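Local coordinates for protein ferredoxin NADP reductase (PDB 3JQQ) that uses FAD to transfer electrons between NADP(H) and ferredoxin in the apicoplast of Plasmodium falciparum, and may support isoprenoid precursor synthesis, at residues B[16-24]-B[36-46]. The protein carries 1 engineered substitution. Residues are numbered along the deposited sequence; the frame is centred on the assembly and turned at random.
Sequences LKCKIVDKI and YHLEINHNGLF
Lys23 lies over one face of the Tyr36 ring, where the two strands of an antiparallel beta hairpin, 16-24 and 36-41, run side by side. Lys23 CE stands 4.1 Å from the centroid of the Tyr36 ring, a CH-pi contact, with Lys23 NZ 5.0 Å from it in a cation-pi interaction. A fully extended chain, with CG opposite the backbone N (chi1 -178°), carries it there past Leu38, whose CD2 packs 3.8 Å from Lys23 CG. On the same face Ile20 CD1 reaches Ile40 CG1 at 3.9 Å. The other face is more polar: Ile24 and His37 lie alongside each other, while one water donates to both Asp22 OD2 and Glu39 OE1, linking two carboxylates that would otherwise probably repel.

The hydrogen-bonded pairs are Lys19-Asn41, Asp22-Glu39 and Ile24-His37. At the second of these, Val21 and Asp22 both face Glu39 in a classic beta bulge, shifting the register by one residue; Glu39 O takes a 2.7 Å bond from Val21 N and a weak one from Asp22 N. Beyond Asn41 a type I' turn from His42 to Leu45 overlaps an Asx turn in which Asn43 N donates to Asn41 OD1. There Cys18 SG touches His42 CB (3.6 Å), and Leu16 CD2 meets the edge of the Phe46 ring.

Second-shell bonds hold two of these ends: Lys23 NZ to the carbonyls of Ile142, Lys143 and Leu145, Glu39 OE2 to Asn113. The hairpin occupies the middle of the antiparallel sheet of the FAD-binding domain, flanked by strand 150-157 beside 16-25 and by strand 114-123 beside 35-41, where Tyr36 packs on the FAD-binding residue Ile120.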
ATOM      1  N   LEU B  16       8.270   9.748  23.136  1.00 28.73           N
ATOM      2  CA  LEU B  16       8.136   9.135  24.454  1.00 27.62           C
ATOM      3  C   LEU B  16       8.809   7.766  24.486  1.00 26.81           C
ATOM      4  O   LEU B  16       8.492   6.886  23.683  1.00 26.66           O
ATOM      5  CB  LEU B  16       6.663   9.007  24.851  1.00 27.57           C
ATOM      6  CG  LEU B  16       6.381   8.349  26.205  1.00 27.52           C
ATOM      7  CD1 LEU B  16       7.036   9.133  27.331  1.00 27.17           C
ATOM      8  CD2 LEU B  16       4.881   8.212  26.445  1.00 27.50           C
ATOM      9  N   LYS B  17       9.747   7.605  25.414  1.00 25.80           N
ATOM     10  CA  LYS B  17      10.461   6.347  25.611  1.00 24.97           C
ATOM     11  C   LYS B  17       9.565   5.337  26.318  1.00 24.28           C
ATOM     12  O   LYS B  17       9.100   5.585  27.430  1.00 24.16           O
ATOM     13  CB  LYS B  17      11.726   6.590  26.436  1.00 25.02           C
ATOM     14  CG  LYS B  17      12.542   5.341  26.751  1.00 25.41           C
ATOM     15  CD  LYS B  17      13.798   5.707  27.540  1.00 26.30           C
ATOM     16  CE  LYS B  17      14.733   4.523  27.701  1.00 27.23           C
ATOM     17  NZ  LYS B  17      14.125   3.423  28.505  1.00 28.22           N
ATOM     18  N   CYS B  18       9.327   4.201  25.670  1.00 23.48           N
ATOM     19  CA  CYS B  18       8.436   3.178  26.214  1.00 22.86           C
ATOM     20  C   CYS B  18       9.127   1.829  26.319  1.00 22.34           C
ATOM     21  O   CYS B  18      10.263   1.665  25.875  1.00 22.20           O
ATOM     22  CB  CYS B  18       7.181   3.044  25.350  1.00 22.92           C
ATOM     23  SG  CYS B  18       6.180   4.542  25.219  1.00 23.57           S
ATOM     24  N   LYS B  19       8.430   0.861  26.910  1.00 21.79           N
ATOM     25  CA  LYS B  19       8.956  -0.493  27.057  1.00 21.46           C
ATOM     26  C   LYS B  19       8.052  -1.539  26.411  1.00 21.13           C
ATOM     27  O   LYS B  19       6.827  -1.457  26.496  1.00 20.88           O
ATOM     28  CB  LYS B  19       9.143  -0.845  28.536  1.00 21.48           C
ATOM     29  CG  LYS B  19      10.408  -0.284  29.172  1.00 22.10           C
ATOM     30  CD  LYS B  19      11.651  -0.967  28.625  1.00 22.99           C
ATOM     31  CE  LYS B  19      12.883  -0.606  29.442  1.00 23.57           C
ATOM     32  NZ  LYS B  19      14.140  -1.041  28.771  1.00 23.75           N
ATOM     33  N   ILE B  20       8.677  -2.524  25.776  1.00 20.90           N
ATOM     34  CA  ILE B  20       7.982  -3.698  25.271  1.00 20.74           C
ATOM     35  C   ILE B  20       7.676  -4.664  26.413  1.00 20.57           C
ATOM     36  O   ILE B  20       8.586  -5.177  27.062  1.00 20.53           O
ATOM     37  CB  ILE B  20       8.846  -4.435  24.230  1.00 20.77           C
ATOM     38  CG1 ILE B  20       9.057  -3.557  22.993  1.00 20.71           C
ATOM     39  CG2 ILE B  20       8.210  -5.772  23.856  1.00 20.68           C
ATOM     40  CD1 ILE B  20       7.766  -3.073  22.364  1.00 20.74           C
ATOM     41  N   VAL B  21       6.387  -4.913  26.657  1.00 20.48           N
ATOM     42  CA  VAL B  21       5.970  -5.859  27.691  1.00 20.33           C
ATOM     43  C   VAL B  21       5.729  -7.255  27.117  1.00 20.16           C
ATOM     44  O   VAL B  21       6.134  -8.256  27.707  1.00 20.31           O
ATOM     45  CB  VAL B  21       4.697  -5.387  28.412  1.00 20.34           C
ATOM     46  CG1 VAL B  21       4.191  -6.470  29.350  1.00 20.50           C
ATOM     47  CG2 VAL B  21       4.968  -4.097  29.171  1.00 20.58           C
ATOM     48  N   ASP B  22       5.059  -7.319  25.973  1.00 19.82           N
ATOM     49  CA  ASP B  22       4.854  -8.594  25.296  1.00 19.47           C
ATOM     50  C   ASP B  22       4.904  -8.409  23.785  1.00 19.13           C
ATOM     51  O   ASP B  22       4.732  -7.301  23.269  1.00 19.03           O
ATOM     52  CB  ASP B  22       3.531  -9.240  25.723  1.00 19.57           C
ATOM     53  CG  ASP B  22       3.609 -10.764  25.767  1.00 19.82           C
ATOM     54  OD1 ASP B  22       4.611 -11.336  25.287  1.00 20.17           O
ATOM     55  OD2 ASP B  22       2.662 -11.390  26.286  1.00 20.00           O
ATOM     56  N   LYS B  23       5.164  -9.508  23.089  1.00 18.72           N
ATOM     57  CA  LYS B  23       5.274  -9.521  21.640  1.00 18.41           C
ATOM     58  C   LYS B  23       4.684 -10.849  21.189  1.00 18.34           C
ATOM     59  O   LYS B  23       5.224 -11.912  21.488  1.00 18.30           O
ATOM     60  CB  LYS B  23       6.742  -9.398  21.223  1.00 18.41           C
ATOM     61  CG  LYS B  23       6.987  -9.354  19.720  1.00 18.18           C
ATOM     62  CD  LYS B  23       8.478  -9.370  19.418  1.00 18.12           C
ATOM     63  CE  LYS B  23       8.739  -9.536  17.933  1.00 18.22           C
ATOM     64  NZ  LYS B  23      10.194  -9.615  17.624  1.00 17.74           N
ATOM     65  N   ILE B  24       3.558 -10.782  20.489  1.00 18.30           N
ATOM     66  CA  ILE B  24       2.743 -11.959  20.243  1.00 18.43           C
ATOM     67  C   ILE B  24       2.415 -12.143  18.766  1.00 18.74           C
ATOM     68  O   ILE B  24       1.995 -11.200  18.091  1.00 18.67           O
ATOM     69  CB  ILE B  24       1.415 -11.861  21.020  1.00 18.41           C
ATOM     70  CG1 ILE B  24       1.663 -11.983  22.527  1.00 18.45           C
ATOM     71  CG2 ILE B  24       0.433 -12.914  20.535  1.00 17.88           C
ATOM     72  CD1 ILE B  24       0.461 -11.603  23.372  1.00 18.41           C
ATOM     73  N   TYR B  36       2.744  -9.048  14.468  1.00 20.18           N
ATOM     74  CA  TYR B  36       3.013  -9.093  15.894  1.00 19.75           C
ATOM     75  C   TYR B  36       2.161  -8.096  16.665  1.00 19.75           C
ATOM     76  O   TYR B  36       2.031  -6.931  16.280  1.00 19.88           O
ATOM     77  CB  TYR B  36       4.510  -8.883  16.172  1.00 19.63           C
ATOM     78  CG  TYR B  36       5.352 -10.050  15.709  1.00 19.09           C
ATOM     79  CD1 TYR B  36       6.009 -10.019  14.484  1.00 19.16           C
ATOM     80  CD2 TYR B  36       5.461 -11.201  16.480  1.00 19.08           C
ATOM     81  CE1 TYR B  36       6.765 -11.096  14.048  1.00 18.59           C
ATOM     82  CE2 TYR B  36       6.215 -12.284  16.053  1.00 18.81           C
ATOM     83  CZ  TYR B  36       6.862 -12.224  14.834  1.00 18.79           C
ATOM     84  OH  TYR B  36       7.613 -13.291  14.401  1.00 18.99           O
ATOM     85  N   HIS B  37       1.557  -8.584  17.742  1.00 19.60           N
ATOM     86  CA  HIS B  37       0.838  -7.751  18.690  1.00 19.42           C
ATOM     87  C   HIS B  37       1.818  -7.318  19.771  1.00 19.44           C
ATOM     88  O   HIS B  37       2.385  -8.157  20.472  1.00 19.16           O
ATOM     89  CB  HIS B  37      -0.313  -8.552  19.302  1.00 19.36           C
ATOM     90  CG  HIS B  37      -0.879  -7.958  20.555  1.00 19.51           C
ATOM     91  ND1 HIS B  37      -1.830  -6.960  20.544  1.00 19.81           N
ATOM     92  CD2 HIS B  37      -0.650  -8.244  21.860  1.00 19.64           C
ATOM     93  CE1 HIS B  37      -2.156  -6.650  21.786  1.00 19.95           C
ATOM     94  NE2 HIS B  37      -1.455  -7.414  22.604  1.00 20.07           N
ATOM     95  N   LEU B  38       2.036  -6.012  19.892  1.00 19.60           N
ATOM     96  CA  LEU B  38       2.959  -5.488  20.893  1.00 19.99           C
ATOM     97  C   LEU B  38       2.202  -4.916  22.084  1.00 20.50           C
ATOM     98  O   LEU B  38       1.346  -4.051  21.919  1.00 20.57           O
ATOM     99  CB  LEU B  38       3.846  -4.389  20.295  1.00 19.70           C
ATOM    100  CG  LEU B  38       4.760  -4.705  19.108  1.00 19.65           C
ATOM    101  CD1 LEU B  38       5.503  -3.455  18.661  1.00 19.02           C
ATOM    102  CD2 LEU B  38       5.746  -5.812  19.461  1.00 19.12           C
ATOM    103  N   GLU B  39       2.512  -5.398  23.283  1.00 21.32           N
ATOM    104  CA  GLU B  39       2.043  -4.727  24.486  1.00 22.24           C
ATOM    105  C   GLU B  39       3.126  -3.749  24.924  1.00 22.52           C
ATOM    106  O   GLU B  39       4.288  -4.127  25.081  1.00 22.60           O
ATOM    107  CB  GLU B  39       1.698  -5.718  25.606  1.00 22.43           C
ATOM    108  CG  GLU B  39       0.765  -5.119  26.664  1.00 23.57           C
ATOM    109  CD  GLU B  39       0.328  -6.112  27.730  1.00 25.12           C
ATOM    110  OE1 GLU B  39       0.181  -7.313  27.413  1.00 26.09           O
ATOM    111  OE2 GLU B  39       0.121  -5.682  28.886  1.00 25.59           O
ATOM    112  N   ILE B  40       2.744  -2.487  25.099  1.00 22.92           N
ATOM    113  CA  ILE B  40       3.708  -1.426  25.364  1.00 23.19           C
ATOM    114  C   ILE B  40       3.400  -0.653  26.645  1.00 23.52           C
ATOM    115  O   ILE B  40       2.298  -0.140  26.826  1.00 23.47           O
ATOM    116  CB  ILE B  40       3.797  -0.451  24.180  1.00 23.21           C
ATOM    117  CG1 ILE B  40       4.410  -1.148  22.961  1.00 22.97           C
ATOM    118  CG2 ILE B  40       4.617   0.779  24.563  1.00 23.12           C
ATOM    119  CD1 ILE B  40       4.483  -0.280  21.728  1.00 22.60           C
ATOM    120  N   ASN B  41       4.392  -0.586  27.539  1.00 23.92           N
ATOM    121  CA  ASN B  41       4.274   0.174  28.779  1.00 24.25           C
ATOM    122  C   ASN B  41       4.791   1.592  28.576  1.00 24.53           C
ATOM    123  O   ASN B  41       5.972   1.805  28.295  1.00 24.37           O
ATOM    124  CB  ASN B  41       5.032  -0.521  29.914  1.00 24.30           C
ATOM    125  CG  ASN B  41       4.774   0.115  31.275  1.00 24.75           C
ATOM    126  OD1 ASN B  41       4.915   1.329  31.455  1.00 24.71           O
ATOM    127  ND2 ASN B  41       4.400  -0.705  32.256  1.00 25.15           N
ATOM    128  N   HIS B  42       3.893   2.553  28.715  1.00 24.85           N
ATOM    129  CA  HIS B  42       4.219   3.951  28.482  1.00 25.26           C
ATOM    130  C   HIS B  42       4.089   4.734  29.793  1.00 25.72           C
ATOM    131  O   HIS B  42       4.133   5.966  29.800  1.00 25.74           O
ATOM    132  CB  HIS B  42       3.277   4.524  27.424  1.00 25.13           C
ATOM    133  CG  HIS B  42       1.827   4.342  27.752  1.00 24.90           C
ATOM    134  ND1 HIS B  42       1.113   5.259  28.503  1.00 24.51           N
ATOM    135  CD2 HIS B  42       0.953   3.344  27.447  1.00 24.80           C
ATOM    136  CE1 HIS B  42      -0.138   4.836  28.637  1.00 24.60           C
ATOM    137  NE2 HIS B  42      -0.260   3.679  28.012  1.00 24.56           N
ATOM    138  N   ASN B  43       3.927   3.996  30.892  1.00 26.08           N
ATOM    139  CA  ASN B  43       3.801   4.566  32.237  1.00 26.45           C
ATOM    140  C   ASN B  43       2.657   5.565  32.396  1.00 26.42           C
ATOM    141  O   ASN B  43       2.777   6.549  33.128  1.00 26.51           O
ATOM    142  CB  ASN B  43       5.125   5.177  32.706  1.00 26.71           C
ATOM    143  CG  ASN B  43       6.023   4.164  33.386  1.00 27.24           C
ATOM    144  OD1 ASN B  43       5.608   3.038  33.656  1.00 28.00           O
ATOM    145  ND2 ASN B  43       7.258   4.559  33.669  1.00 27.60           N
ATOM    146  N   GLY B  44       1.547   5.290  31.716  1.00 26.17           N
ATOM    147  CA  GLY B  44       0.379   6.162  31.749  1.00 25.77           C
ATOM    148  C   GLY B  44       0.589   7.495  31.055  1.00 25.47           C
ATOM    149  O   GLY B  44      -0.323   8.318  30.993  1.00 25.51           O
ATOM    150  N   LEU B  45       1.791   7.704  30.521  1.00 25.05           N
ATOM    151  CA  LEU B  45       2.178   8.986  29.927  1.00 24.54           C
ATOM    152  C   LEU B  45       1.651   9.247  28.513  1.00 24.14           C
ATOM    153  O   LEU B  45       1.484  10.401  28.116  1.00 24.21           O
ATOM    154  CB  LEU B  45       3.700   9.132  29.934  1.00 24.73           C
ATOM    155  CG  LEU B  45       4.344   9.961  31.048  1.00 24.90           C
ATOM    156  CD1 LEU B  45       3.522   9.927  32.335  1.00 24.97           C
ATOM    157  CD2 LEU B  45       5.768   9.487  31.290  1.00 24.93           C
ATOM    158  N   PHE B  46       1.417   8.189  27.743  1.00 23.41           N
ATOM    159  CA  PHE B  46       0.917   8.359  26.381  1.00 22.61           C
ATOM    160  C   PHE B  46      -0.599   8.522  26.388  1.00 22.49           C
ATOM    161  O   PHE B  46      -1.337   7.631  26.823  1.00 22.27           O
ATOM    162  CB  PHE B  46       1.325   7.186  25.489  1.00 22.43           C
ATOM    163  CG  PHE B  46       1.237   7.486  24.023  1.00 21.18           C
ATOM    164  CD1 PHE B  46       2.281   8.126  23.374  1.00 19.96           C
ATOM    165  CD2 PHE B  46       0.107   7.135  23.293  1.00 20.26           C
ATOM    166  CE1 PHE B  46       2.209   8.408  22.027  1.00 19.53           C
ATOM    167  CE2 PHE B  46       0.027   7.416  21.941  1.00 19.97           C
ATOM    168  CZ  PHE B  46       1.078   8.053  21.307  1.00 19.72           C
TER
HETATM  169  O   HOH W   1       0.925  -9.872  27.438  1.00 33.45           O